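Local coordinates for protein CDP-glucose 4,6-dehydratase (Salmonella enterica subsp. enterica serovar Typhi, PDB 1WVG) that catalyses the NAD-dependent conversion of CDP-D-glucose to CDP-4-dehydro-6-deoxy-D-glucose and water, the second step in making CDP-3,6-dideoxy-D-mannose for the lipopolysaccharide O-antigen, at residues 195-200 with 230-235; 263-268 with 316-321. All blocks are in the same frame, centred on the assembly; numbering follows the deposited sequence.

Contact 1. Residues 195-200 with 230-235; sequences NVIGGG and RPWQHV. With CXY (cytidine-5'-diphospho-beta-D-xylose), chain D.
N195 and R230 converge on one phosphate oxygen of the CDP-xylose: N195 ND2 donates to O1B at 2.8 Å and R230 NE at 3.0 Å, both with N-H...O angles of 164°. O1B lies in the guanidinium plane, at its edge, whereas the ribose hydroxyl O3D sits over one face, 3.4 Å from R230 NH2. The amide and guanidinium planes are 75° apart; a bend at chi2 (-56°) turns the arginine chain past the amide, and A300 O takes its NH2. The charged guanidinium and the neutral amide would together be expected to offset charge on the diphosphate. Behind them, four backbone bonds join the segments as parallel strands: N195 N to P231 O, Q233 N to N195 O (2.9 Å), I197 N to Q233 O and V235 N to I197 O. P231, whose O takes the first of these bonds, centres an inverse gamma turn just before strand 232-234. W232 packs CE3 on N195 CB (3.9 Å) and meets ligand C5D at its ring edge, while R230 CB lies over one ring face. V196 CB and V235 CB touch at 4.0 Å. Helix 20-31 packs on the two valines, helix 322-337 on I197 and helix 272-283 on W232, around this edge of the Rossmann sheet.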
ATOM      1  N   ASN A 195     -25.282  -3.477   2.748  1.00 21.13           N
ATOM      2  CA  ASN A 195     -26.482  -3.391   1.933  1.00 20.54           C
ATOM      3  C   ASN A 195     -27.632  -3.725   2.856  1.00 20.45           C
ATOM      4  O   ASN A 195     -27.742  -4.881   3.230  1.00 21.46           O
ATOM      5  CB  ASN A 195     -26.457  -4.392   0.776  1.00 20.46           C
ATOM      6  CG  ASN A 195     -25.758  -3.779  -0.418  1.00 40.49           C
ATOM      7  OD1 ASN A 195     -24.646  -3.254  -0.285  1.00 24.03           O
ATOM      8  ND2 ASN A 195     -26.364  -3.863  -1.603  1.00 16.41           N
ATOM      9  N   VAL A 196     -28.414  -2.705   3.265  1.00 23.64           N
ATOM     10  CA  VAL A 196     -29.540  -2.885   4.173  1.00 20.47           C
ATOM     11  C   VAL A 196     -30.743  -3.409   3.439  1.00 26.03           C
ATOM     12  O   VAL A 196     -31.124  -2.895   2.397  1.00 27.21           O
ATOM     13  CB  VAL A 196     -30.018  -1.612   4.895  1.00 20.65           C
ATOM     14  CG1 VAL A 196     -29.050  -1.238   5.988  1.00 17.60           C
ATOM     15  CG2 VAL A 196     -30.191  -0.443   3.930  1.00 19.16           C
ATOM     16  N   ILE A 197     -31.333  -4.422   4.028  1.00 23.36           N
ATOM     17  CA  ILE A 197     -32.528  -5.039   3.526  1.00 23.22           C
ATOM     18  C   ILE A 197     -33.447  -5.153   4.711  1.00 22.48           C
ATOM     19  O   ILE A 197     -32.991  -5.409   5.825  1.00 20.77           O
ATOM     20  CB  ILE A 197     -32.221  -6.400   2.909  1.00 18.40           C
ATOM     21  CG1 ILE A 197     -31.390  -7.244   3.865  1.00 19.93           C
ATOM     22  CG2 ILE A 197     -31.430  -6.166   1.640  1.00 15.86           C
ATOM     23  CD1 ILE A 197     -31.464  -8.754   3.602  1.00 22.64           C
ATOM     24  N   GLY A 198     -34.733  -4.917   4.519  1.00 21.93           N
ATOM     25  CA  GLY A 198     -35.659  -5.046   5.656  1.00 20.19           C
ATOM     26  C   GLY A 198     -37.094  -4.815   5.174  1.00 32.86           C
ATOM     27  O   GLY A 198     -37.316  -4.430   4.006  1.00 30.87           O
ATOM     28  N   GLY A 199     -38.079  -5.042   6.039  1.00 25.54           N
ATOM     29  CA  GLY A 199     -39.428  -4.762   5.568  1.00 20.23           C
ATOM     30  C   GLY A 199     -39.552  -3.241   5.392  1.00 26.84           C
ATOM     31  O   GLY A 199     -38.933  -2.477   6.145  1.00 32.21           O
ATOM     32  N   GLY A 200     -40.316  -2.771   4.401  1.00 26.75           N
ATOM     33  CA  GLY A 200     -40.494  -1.324   4.258  1.00 21.87           C
ATOM     34  C   GLY A 200     -39.647  -0.547   3.255  1.00 31.34           C
ATOM     35  O   GLY A 200     -39.643   0.697   3.340  1.00 32.80           O
ATOM     36  N   ARG A 230     -22.655  -8.795  -1.848  1.00 15.17           N
ATOM     37  CA  ARG A 230     -22.857  -7.546  -1.108  1.00 16.62           C
ATOM     38  C   ARG A 230     -22.859  -7.884   0.366  1.00 19.17           C
ATOM     39  O   ARG A 230     -23.100  -9.040   0.729  1.00 22.76           O
ATOM     40  CB  ARG A 230     -24.244  -6.965  -1.414  1.00 19.44           C
ATOM     41  CG  ARG A 230     -24.380  -6.375  -2.809  1.00 19.58           C
ATOM     42  CD  ARG A 230     -23.326  -5.300  -3.050  1.00 20.08           C
ATOM     43  NE  ARG A 230     -23.474  -4.615  -4.305  1.00 23.19           N
ATOM     44  CZ  ARG A 230     -22.810  -4.952  -5.390  1.00 39.54           C
ATOM     45  NH1 ARG A 230     -21.951  -5.963  -5.415  1.00 18.94           N
ATOM     46  NH2 ARG A 230     -23.018  -4.239  -6.482  1.00 23.51           N
ATOM     47  N   PRO A 231     -22.648  -6.889   1.220  1.00 21.14           N
ATOM     48  CA  PRO A 231     -22.645  -7.148   2.643  1.00 22.48           C
ATOM     49  C   PRO A 231     -24.057  -7.081   3.180  1.00 21.68           C
ATOM     50  O   PRO A 231     -24.390  -6.194   3.962  1.00 21.39           O
ATOM     51  CB  PRO A 231     -21.788  -6.036   3.307  1.00 25.39           C
ATOM     52  CG  PRO A 231     -21.313  -5.107   2.193  1.00 24.73           C
ATOM     53  CD  PRO A 231     -21.964  -5.606   0.894  1.00 26.50           C
ATOM     54  N   TRP A 232     -24.901  -8.028   2.775  1.00 21.87           N
ATOM     55  CA  TRP A 232     -26.307  -8.040   3.198  1.00 21.60           C
ATOM     56  C   TRP A 232     -26.612  -7.980   4.686  1.00 27.49           C
ATOM     57  O   TRP A 232     -26.127  -8.806   5.468  1.00 27.93           O
ATOM     58  CB  TRP A 232     -27.058  -9.232   2.604  1.00 15.50           C
ATOM     59  CG  TRP A 232     -26.594  -9.594   1.221  1.00 19.80           C
ATOM     60  CD1 TRP A 232     -25.751 -10.617   0.877  1.00 24.18           C
ATOM     61  CD2 TRP A 232     -26.968  -8.964  -0.010  1.00 22.68           C
ATOM     62  NE1 TRP A 232     -25.577 -10.673  -0.484  1.00 25.00           N
ATOM     63  CE2 TRP A 232     -26.314  -9.676  -1.064  1.00 20.57           C
ATOM     64  CE3 TRP A 232     -27.792  -7.873  -0.316  1.00 25.40           C
ATOM     65  CZ2 TRP A 232     -26.456  -9.317  -2.413  1.00 24.52           C
ATOM     66  CZ3 TRP A 232     -27.900  -7.527  -1.663  1.00 32.80           C
ATOM     67  CH2 TRP A 232     -27.263  -8.240  -2.701  1.00 31.10           C
ATOM     68  N   GLN A 233     -27.505  -7.067   5.079  1.00 19.24           N
ATOM     69  CA  GLN A 233     -27.840  -7.029   6.477  1.00 22.28           C
ATOM     70  C   GLN A 233     -29.154  -6.346   6.800  1.00 21.11           C
ATOM     71  O   GLN A 233     -29.522  -5.329   6.237  1.00 25.10           O
ATOM     72  CB  GLN A 233     -26.715  -6.310   7.256  1.00 26.95           C
ATOM     73  CG  GLN A 233     -26.688  -4.815   6.913  1.00 25.81           C
ATOM     74  CD  GLN A 233     -25.546  -4.014   7.534  1.00 32.62           C
ATOM     75  OE1 GLN A 233     -25.213  -2.925   7.044  1.00 26.49           O
ATOM     76  NE2 GLN A 233     -24.974  -4.506   8.633  1.00 27.11           N
ATOM     77  N   HIS A 234     -29.831  -6.884   7.784  1.00 19.15           N
ATOM     78  CA  HIS A 234     -31.056  -6.276   8.246  1.00 25.58           C
ATOM     79  C   HIS A 234     -30.800  -4.803   8.521  1.00 32.58           C
ATOM     80  O   HIS A 234     -29.824  -4.417   9.173  1.00 20.92           O
ATOM     81  CB  HIS A 234     -31.575  -6.927   9.563  1.00 26.83           C
ATOM     82  CG  HIS A 234     -33.018  -6.569   9.810  1.00 28.42           C
ATOM     83  ND1 HIS A 234     -33.383  -5.325  10.276  1.00 31.54           N
ATOM     84  CD2 HIS A 234     -34.159  -7.272   9.571  1.00 30.53           C
ATOM     85  CE1 HIS A 234     -34.705  -5.295  10.345  1.00 31.94           C
ATOM     86  NE2 HIS A 234     -35.207  -6.455   9.928  1.00 29.44           N
ATOM     87  N   VAL A 235     -31.720  -3.991   8.054  1.00 23.08           N
ATOM     88  CA  VAL A 235     -31.639  -2.557   8.206  1.00 21.04           C
ATOM     89  C   VAL A 235     -31.347  -2.136   9.639  1.00 19.24           C
ATOM     90  O   VAL A 235     -30.704  -1.125   9.872  1.00 24.17           O
ATOM     91  CB  VAL A 235     -32.920  -1.892   7.622  1.00 23.26           C
ATOM     92  CG1 VAL A 235     -34.188  -2.350   8.339  1.00 23.10           C
ATOM     93  CG2 VAL A 235     -32.827  -0.364   7.585  1.00 23.18           C
TER
HETATM   94  O1B CXY D 401     -25.522  -2.501  -3.949  1.00 29.16           O
HETATM   95  PB  CXY D 401     -26.566  -1.505  -4.412  1.00 28.73           P
HETATM   96  O2B CXY D 401     -26.380  -1.033  -5.830  1.00 25.77           O
HETATM   97  O1' CXY D 401     -26.580  -0.215  -3.393  1.00 29.67           O
HETATM   98  O3A CXY D 401     -27.807  -2.386  -4.147  1.00 26.46           O
HETATM   99  PA  CXY D 401     -28.873  -3.116  -5.167  1.00 28.73           P
HETATM  100  O1A CXY D 401     -29.882  -3.746  -4.274  1.00 18.54           O
HETATM  101  O2A CXY D 401     -29.433  -2.147  -6.133  1.00 23.86           O
HETATM  102  O5D CXY D 401     -27.928  -4.148  -5.927  1.00 35.02           O
HETATM  103  C5D CXY D 401     -27.513  -5.325  -5.221  1.00 35.54           C
HETATM  104  C4D CXY D 401     -26.966  -6.315  -6.221  1.00 27.79           C
HETATM  105  O4D CXY D 401     -28.083  -7.076  -6.744  1.00 23.69           O
HETATM  106  C3D CXY D 401     -26.184  -5.764  -7.413  1.00 19.35           C
HETATM  107  O3D CXY D 401     -25.071  -6.604  -7.888  1.00 26.15           O
HETATM  108  C2D CXY D 401     -27.342  -5.699  -8.425  1.00 18.82           C
HETATM  109  O2D CXY D 401     -26.795  -5.689  -9.746  1.00 26.64           O
HETATM  110  C1D CXY D 401     -28.031  -7.013  -8.137  1.00 25.69           C
HETATM  111  N1  CXY D 401     -29.404  -7.084  -8.646  1.00 22.25           N
HETATM  112  C6  CXY D 401     -30.364  -6.194  -8.192  1.00 32.21           C
HETATM  113  C5  CXY D 401     -31.609  -6.229  -8.598  1.00 41.10           C
HETATM  114  C4  CXY D 401     -32.046  -7.182  -9.559  1.00 39.91           C
HETATM  115  N3  CXY D 401     -31.037  -8.067  -9.973  1.00 18.64           N
HETATM  116  C2  CXY D 401     -29.713  -8.066  -9.568  1.00 32.34           C
HETATM  117  N4  CXY D 401     -33.178  -7.270 -10.022  1.00 28.90           N
HETATM  118  O2  CXY D 401     -28.871  -8.864  -9.995  1.00 24.87           O
HETATM  119  C1' CXY D 401     -27.399  -0.405  -2.252  1.00 32.29           C
HETATM  120  C2' CXY D 401     -28.070   0.921  -1.993  1.00 33.86           C
HETATM  121  C3' CXY D 401     -26.962   1.920  -1.723  1.00 26.04           C
HETATM  122  C4' CXY D 401     -26.136   1.480  -0.514  1.00 20.22           C
HETATM  123  C5' CXY D 401     -25.588   0.079  -0.749  1.00 17.17           C
HETATM  124  O2' CXY D 401     -28.823   1.373  -3.139  1.00 26.37           O
HETATM  125  O3' CXY D 401     -27.541   3.196  -1.391  1.00 21.96           O
HETATM  126  O4' CXY D 401     -25.080   2.409  -0.278  1.00 28.08           O
HETATM  127  O5' CXY D 401     -26.645  -0.830  -1.075  1.00 29.32           O

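Contact 2. Residues 263-268 with 316-321; sequences GPRDED and WHPRWG
G263 and P318 belong to two irregular loops that meet without strand pairing: the closest CA pair, P264 and P318, is 6.2 Å apart, and D268 and G321 come to 6.9 Å. The first loop tightens into a short 3-10 turn at 266-268, where D268 N bonds to R265 O at 2.7 Å. Packing centres on the ring of P318, whose CG lies 3.9 Å from both G263 O and R265 CG. G263 O also meets the rim of the W316 indole in the ring plane, 3.3 Å from CH2. The indole gets there because its CG stands opposite the backbone N (chi1 169°), and its NE1 bonds to S240 OG. R265 lays its guanidinium with one face over P318 and brings NH2 to P318 O, but the N-H...O angle of 117° makes this bond weak, and the side chain is poorly ordered, so the link is probably loose. At the far end D268 OD2 approaches G321 CA at 3.8 Å in plain van der Waals contact. G321 is the N-cap residue of helix 322-337, and L322 of that helix touches D268. The contact thus joins the loop between strand 259-262 and helix 272-283 to the one between helices 308-314 and 322-337.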
ATOM      1  N   GLY A 263     -21.087  -3.923   9.184  1.00 22.74           N
ATOM      2  CA  GLY A 263     -21.565  -4.877   8.220  1.00 16.74           C
ATOM      3  C   GLY A 263     -21.838  -6.149   8.975  1.00 27.54           C
ATOM      4  O   GLY A 263     -21.650  -6.199  10.210  1.00 26.83           O
ATOM      5  N   PRO A 264     -22.280  -7.142   8.197  1.00 24.08           N
ATOM      6  CA  PRO A 264     -22.605  -8.474   8.664  1.00 26.53           C
ATOM      7  C   PRO A 264     -21.367  -9.309   8.899  1.00 29.96           C
ATOM      8  O   PRO A 264     -20.243  -8.893   8.526  1.00 20.91           O
ATOM      9  CB  PRO A 264     -23.224  -9.167   7.438  1.00 27.27           C
ATOM     10  CG  PRO A 264     -22.721  -8.423   6.211  1.00 18.76           C
ATOM     11  CD  PRO A 264     -22.411  -7.028   6.716  1.00 21.18           C
ATOM     12  N   ARG A 265     -21.604 -10.510   9.465  1.00 27.92           N
ATOM     13  CA  ARG A 265     -20.492 -11.425   9.661  1.00 30.84           C
ATOM     14  C   ARG A 265     -20.143 -11.929   8.280  1.00 32.95           C
ATOM     15  O   ARG A 265     -20.970 -12.069   7.375  1.00 35.18           O
ATOM     16  CB  ARG A 265     -20.741 -12.587  10.636  1.00 32.24           C
ATOM     17  CG  ARG A 265     -21.703 -12.238  11.773  1.00 72.24           C
ATOM     18  CD  ARG A 265     -21.350 -12.861  13.128  1.00100.00           C
ATOM     19  NE  ARG A 265     -22.284 -12.492  14.206  1.00100.00           N
ATOM     20  CZ  ARG A 265     -21.968 -12.151  15.473  1.00100.00           C
ATOM     21  NH1 ARG A 265     -20.692 -12.124  15.919  1.00100.00           N
ATOM     22  NH2 ARG A 265     -22.965 -11.832  16.324  1.00 55.01           N
ATOM     23  N   ASP A 266     -18.892 -12.198   8.112  1.00 28.44           N
ATOM     24  CA  ASP A 266     -18.433 -12.654   6.831  1.00 26.40           C
ATOM     25  C   ASP A 266     -19.264 -13.733   6.163  1.00 29.16           C
ATOM     26  O   ASP A 266     -19.434 -13.724   4.945  1.00 32.20           O
ATOM     27  CB  ASP A 266     -16.931 -12.955   6.831  1.00 26.34           C
ATOM     28  CG  ASP A 266     -16.534 -13.334   5.435  1.00 50.41           C
ATOM     29  OD1 ASP A 266     -16.233 -12.487   4.609  1.00 45.51           O
ATOM     30  OD2 ASP A 266     -16.686 -14.619   5.185  1.00 48.52           O
ATOM     31  N   GLU A 267     -19.781 -14.669   6.944  1.00 25.52           N
ATOM     32  CA  GLU A 267     -20.568 -15.724   6.346  1.00 28.22           C
ATOM     33  C   GLU A 267     -21.855 -15.225   5.715  1.00 44.45           C
ATOM     34  O   GLU A 267     -22.473 -15.958   4.936  1.00 42.94           O
ATOM     35  CB  GLU A 267     -20.924 -16.843   7.324  1.00 27.11           C
ATOM     36  CG  GLU A 267     -21.706 -16.281   8.510  1.00 51.33           C
ATOM     37  CD  GLU A 267     -20.830 -15.627   9.551  1.00100.00           C
ATOM     38  OE1 GLU A 267     -19.591 -15.489   9.466  1.00 63.66           O
ATOM     39  OE2 GLU A 267     -21.552 -15.255  10.581  1.00100.00           O
ATOM     40  N   ASP A 268     -22.263 -13.999   6.069  1.00 38.10           N
ATOM     41  CA  ASP A 268     -23.494 -13.448   5.544  1.00 35.35           C
ATOM     42  C   ASP A 268     -23.351 -12.737   4.212  1.00 35.64           C
ATOM     43  O   ASP A 268     -24.363 -12.338   3.621  1.00 26.78           O
ATOM     44  CB  ASP A 268     -24.190 -12.537   6.549  1.00 41.94           C
ATOM     45  CG  ASP A 268     -24.815 -13.285   7.691  1.00 34.49           C
ATOM     46  OD1 ASP A 268     -24.865 -14.500   7.781  1.00 33.29           O
ATOM     47  OD2 ASP A 268     -25.319 -12.457   8.563  1.00 74.55           O
ATOM     48  N   TRP A 316     -19.167  -3.603  19.046  1.00 25.15           N
ATOM     49  CA  TRP A 316     -20.453  -3.811  18.393  1.00 21.13           C
ATOM     50  C   TRP A 316     -20.470  -5.069  17.537  1.00 29.02           C
ATOM     51  O   TRP A 316     -19.538  -5.331  16.792  1.00 31.12           O
ATOM     52  CB  TRP A 316     -20.809  -2.554  17.533  1.00 23.02           C
ATOM     53  CG  TRP A 316     -21.983  -2.722  16.599  1.00 27.04           C
ATOM     54  CD1 TRP A 316     -23.282  -2.330  16.815  1.00 28.68           C
ATOM     55  CD2 TRP A 316     -21.972  -3.358  15.307  1.00 23.12           C
ATOM     56  NE1 TRP A 316     -24.073  -2.668  15.750  1.00 26.49           N
ATOM     57  CE2 TRP A 316     -23.294  -3.289  14.807  1.00 25.95           C
ATOM     58  CE3 TRP A 316     -20.962  -3.936  14.534  1.00 23.30           C
ATOM     59  CZ2 TRP A 316     -23.623  -3.802  13.566  1.00 20.29           C
ATOM     60  CZ3 TRP A 316     -21.293  -4.433  13.306  1.00 22.63           C
ATOM     61  CH2 TRP A 316     -22.602  -4.372  12.844  1.00 22.45           C
ATOM     62  N   HIS A 317     -21.537  -5.847  17.639  1.00 21.23           N
ATOM     63  CA  HIS A 317     -21.664  -7.067  16.869  1.00 20.30           C
ATOM     64  C   HIS A 317     -23.082  -7.154  16.310  1.00 31.65           C
ATOM     65  O   HIS A 317     -24.002  -6.546  16.879  1.00 31.32           O
ATOM     66  CB  HIS A 317     -21.315  -8.293  17.733  1.00 24.57           C
ATOM     67  CG  HIS A 317     -20.060  -8.079  18.562  1.00 35.35           C
ATOM     68  ND1 HIS A 317     -18.816  -8.562  18.158  1.00 37.87           N
ATOM     69  CD2 HIS A 317     -19.871  -7.421  19.752  1.00 38.32           C
ATOM     70  CE1 HIS A 317     -17.930  -8.199  19.085  1.00 39.08           C
ATOM     71  NE2 HIS A 317     -18.530  -7.505  20.061  1.00 40.38           N
ATOM     72  N   PRO A 318     -23.247  -7.859  15.171  1.00 32.54           N
ATOM     73  CA  PRO A 318     -24.557  -7.996  14.559  1.00 31.32           C
ATOM     74  C   PRO A 318     -25.392  -9.031  15.285  1.00 38.52           C
ATOM     75  O   PRO A 318     -24.900 -10.008  15.858  1.00 39.32           O
ATOM     76  CB  PRO A 318     -24.341  -8.452  13.125  1.00 33.03           C
ATOM     77  CG  PRO A 318     -22.851  -8.710  12.957  1.00 32.50           C
ATOM     78  CD  PRO A 318     -22.169  -8.138  14.178  1.00 24.89           C
ATOM     79  N   ARG A 319     -26.682  -8.792  15.248  1.00 28.83           N
ATOM     80  CA  ARG A 319     -27.606  -9.653  15.919  1.00 34.32           C
ATOM     81  C   ARG A 319     -28.233 -10.738  15.090  1.00 40.95           C
ATOM     82  O   ARG A 319     -28.338 -11.867  15.559  1.00 37.67           O
ATOM     83  CB  ARG A 319     -28.652  -8.878  16.704  1.00 26.66           C
ATOM     84  CG  ARG A 319     -28.066  -8.495  18.058  1.00 48.68           C
ATOM     85  CD  ARG A 319     -28.240  -7.027  18.405  1.00 69.12           C
ATOM     86  NE  ARG A 319     -29.065  -6.830  19.590  1.00100.00           N
ATOM     87  CZ  ARG A 319     -29.037  -5.737  20.367  1.00100.00           C
ATOM     88  NH1 ARG A 319     -28.211  -4.710  20.118  1.00100.00           N
ATOM     89  NH2 ARG A 319     -29.843  -5.682  21.415  1.00100.00           N
ATOM     90  N   TRP A 320     -28.679 -10.407  13.890  1.00 33.77           N
ATOM     91  CA  TRP A 320     -29.323 -11.430  13.100  1.00 24.51           C
ATOM     92  C   TRP A 320     -28.552 -11.939  11.923  1.00 24.64           C
ATOM     93  O   TRP A 320     -27.764 -11.232  11.314  1.00 33.82           O
ATOM     94  CB  TRP A 320     -30.640 -10.925  12.559  1.00 22.34           C
ATOM     95  CG  TRP A 320     -31.570 -10.679  13.693  1.00 24.29           C
ATOM     96  CD1 TRP A 320     -31.580 -11.335  14.879  1.00 28.06           C
ATOM     97  CD2 TRP A 320     -32.632  -9.739  13.737  1.00 22.23           C
ATOM     98  NE1 TRP A 320     -32.596 -10.876  15.676  1.00 27.93           N
ATOM     99  CE2 TRP A 320     -33.256  -9.886  15.000  1.00 30.56           C
ATOM    100  CE3 TRP A 320     -33.091  -8.804  12.831  1.00 24.38           C
ATOM    101  CZ2 TRP A 320     -34.333  -9.102  15.370  1.00 31.77           C
ATOM    102  CZ3 TRP A 320     -34.171  -8.032  13.187  1.00 26.95           C
ATOM    103  CH2 TRP A 320     -34.775  -8.177  14.441  1.00 30.43           C
ATOM    104  N   GLY A 321     -28.849 -13.179  11.601  1.00 26.84           N
ATOM    105  CA  GLY A 321     -28.274 -13.849  10.439  1.00 30.17           C
ATOM    106  C   GLY A 321     -29.101 -13.562   9.163  1.00 33.02           C
ATOM    107  O   GLY A 321     -30.295 -13.173   9.185  1.00 29.79           O
TER

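In the fold
Contact 1 and contact 2 follow one another along the chain, 195-200 with 230-235 closing before 263-268 opens, and their centres are 11 Å apart. Strand 187-197 relates them: it pairs in parallel with strand 232-234 in contact 1 and with strand 259-262, which leads directly into contact 2. The two contacts touch where P264 CG lies 3.5 Å from W232 O and Q233 NE2 is at the same distance from G263 CA. A second bridge is the edge-to-face pair of H234 and W320. Contact 1 is wholly buried and holds part of the CDP-sugar pocket, whereas contact 2, whose P264 side chain is about 11 Å from that ligand, is partly buried loop packing beyond the sheet end.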